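Local coordinates for acyl-coenzyme A oxidase acox-1.1 (Caenorhabditis elegans, PDB 5K3H), which catalyses the FAD-dependent desaturation of acyl-CoA side chains to (2E)-enoyl-CoA, passing electrons to oxygen, in the first step of peroxisomal beta-oxidation, at residues S197-V202 with T217-L222. Sequence-based numbering, arbitrary orientation.
Sequences SNYAVV and TFMVPL
Tyr199 meets Pro221 and Met219 in two different ways. Pro221 lies over one face of the tyrosine ring, a CH-pi contact with its CA 4.3 Å from the ring centroid. Met219 comes to the ring edge instead, its SD 3.8 Å from CD2 of Tyr199, in a Met-aromatic contact. Met219 leaves the backbone with CG anti to N (chi1 178°), and the bend at the next torsion puts its sulfur beside the ring; the bend after that sets only where CE goes. The tyrosine OH is hydrogen-bonded to OE2 of Glu225. Were Tyr199 an alanine, the Pro221 ring and the Met219 sulfur would probably lose their aromatic partner and Glu225 its hydroxyl.

The same face carries Val201, whose CG1 packs 3.7 Å from CB of Thr217. On the other face, CG2 of Val202 meets CG2 of Val220 at 3.6 Å. Leu222 reaches across there too, with CD1 3.8 Å from CB of Ala200.

Antiparallel backbone pairing sets this register. Ala200 and Val220 exchange two hydrogen bonds, as do Val202 and Phe218. Tyr199 with Pro221 and Val201 with Met219 are the non-hydrogen-bonded pairs. Proline has no N-H to give, and this position asks for none across the pair. One more bond closes the end, from Leu222 N to Asn198 O at 2.8 Å, with the donor tilted 34° from the carbonyl plane.

The segments belong to the beta hairpin of strands 199-208 and 211-221, in the beta domain of the acyl-CoA oxidase fold. Thr217 also packs on Tyr149, an FAD-binding residue. Strand 147-150 runs parallel on the other side of strand 199-208. Helix 114-127 covers Val201 and Met219, while strand 251-255 packs against Val202, Val220 and Leu222.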
# COMPACT_ATOMS: atom_id res chain seq x y z
N SER B 197 3.31 -29.70 -2.17
CA SER B 197 2.43 -30.59 -2.90
C SER B 197 3.19 -31.76 -3.51
O SER B 197 4.33 -31.61 -3.97
CB SER B 197 1.69 -29.81 -3.99
OG SER B 197 0.81 -28.87 -3.42
N ASN B 198 2.56 -32.93 -3.51
CA ASN B 198 3.07 -34.04 -4.30
C ASN B 198 2.20 -34.35 -5.51
O ASN B 198 2.63 -35.13 -6.36
CB ASN B 198 3.27 -35.30 -3.43
CG ASN B 198 2.12 -35.58 -2.47
OD1 ASN B 198 0.98 -35.15 -2.66
ND2 ASN B 198 2.44 -36.30 -1.42
N TYR B 199 1.03 -33.75 -5.61
CA TYR B 199 0.18 -33.84 -6.79
C TYR B 199 -0.22 -32.43 -7.23
O TYR B 199 -0.13 -31.47 -6.46
CB TYR B 199 -1.07 -34.70 -6.52
CG TYR B 199 -0.78 -36.18 -6.50
CD1 TYR B 199 -0.07 -36.76 -5.43
CD2 TYR B 199 -1.24 -37.02 -7.51
CE1 TYR B 199 0.22 -38.12 -5.41
CE2 TYR B 199 -0.97 -38.37 -7.49
CZ TYR B 199 -0.24 -38.92 -6.43
OH TYR B 199 0.02 -40.28 -6.40
N ALA B 200 -0.63 -32.31 -8.49
CA ALA B 200 -1.28 -31.07 -8.95
C ALA B 200 -2.26 -31.38 -10.06
O ALA B 200 -2.04 -32.28 -10.87
CB ALA B 200 -0.25 -30.04 -9.43
N VAL B 201 -3.34 -30.61 -10.12
CA VAL B 201 -4.13 -30.56 -11.34
C VAL B 201 -3.49 -29.49 -12.23
O VAL B 201 -3.39 -28.32 -11.85
CB VAL B 201 -5.61 -30.23 -11.05
CG1 VAL B 201 -6.39 -30.08 -12.35
CG2 VAL B 201 -6.25 -31.30 -10.13
N VAL B 202 -3.05 -29.89 -13.42
CA VAL B 202 -2.22 -29.05 -14.28
C VAL B 202 -3.01 -28.71 -15.53
O VAL B 202 -3.66 -29.58 -16.12
CB VAL B 202 -0.90 -29.76 -14.62
CG1 VAL B 202 -0.09 -28.95 -15.63
CG2 VAL B 202 -0.11 -29.99 -13.35
N THR B 217 -7.44 -30.17 -18.26
CA THR B 217 -6.80 -30.38 -16.97
C THR B 217 -6.48 -31.86 -16.72
O THR B 217 -7.25 -32.76 -17.09
CB THR B 217 -7.66 -29.79 -15.81
OG1 THR B 217 -8.94 -30.42 -15.77
CG2 THR B 217 -7.85 -28.29 -16.00
N PHE B 218 -5.34 -32.08 -16.06
CA PHE B 218 -4.78 -33.41 -15.90
C PHE B 218 -4.34 -33.59 -14.46
O PHE B 218 -3.74 -32.69 -13.86
CB PHE B 218 -3.58 -33.67 -16.83
CG PHE B 218 -3.87 -33.44 -18.29
CD1 PHE B 218 -4.23 -34.50 -19.11
CD2 PHE B 218 -3.86 -32.16 -18.83
CE1 PHE B 218 -4.53 -34.30 -20.44
CE2 PHE B 218 -4.15 -31.96 -20.18
CZ PHE B 218 -4.48 -33.03 -20.97
N MET B 219 -4.60 -34.78 -13.91
CA MET B 219 -4.02 -35.14 -12.63
C MET B 219 -2.57 -35.52 -12.88
O MET B 219 -2.29 -36.33 -13.76
CB MET B 219 -4.80 -36.28 -11.98
CG MET B 219 -4.22 -36.75 -10.65
SD MET B 219 -4.18 -35.43 -9.40
CE MET B 219 -5.91 -35.39 -8.98
N VAL B 220 -1.64 -34.90 -12.15
CA VAL B 220 -0.22 -35.06 -12.38
C VAL B 220 0.51 -35.37 -11.08
O VAL B 220 0.48 -34.55 -10.15
CB VAL B 220 0.41 -33.83 -13.06
CG1 VAL B 220 1.89 -34.09 -13.36
CG2 VAL B 220 -0.32 -33.48 -14.33
N PRO B 221 1.13 -36.55 -10.93
CA PRO B 221 2.03 -36.76 -9.79
C PRO B 221 3.32 -35.99 -9.99
O PRO B 221 3.91 -36.00 -11.08
CB PRO B 221 2.28 -38.27 -9.79
CG PRO B 221 1.94 -38.73 -11.14
CD PRO B 221 0.95 -37.76 -11.74
N LEU B 222 3.76 -35.34 -8.92
CA LEU B 222 4.93 -34.47 -8.94
C LEU B 222 6.12 -35.03 -8.19
O LEU B 222 7.25 -34.86 -8.63
CB LEU B 222 4.59 -33.11 -8.34
CG LEU B 222 3.34 -32.42 -8.87
CD1 LEU B 222 3.06 -31.17 -8.03
CD2 LEU B 222 3.55 -32.11 -10.35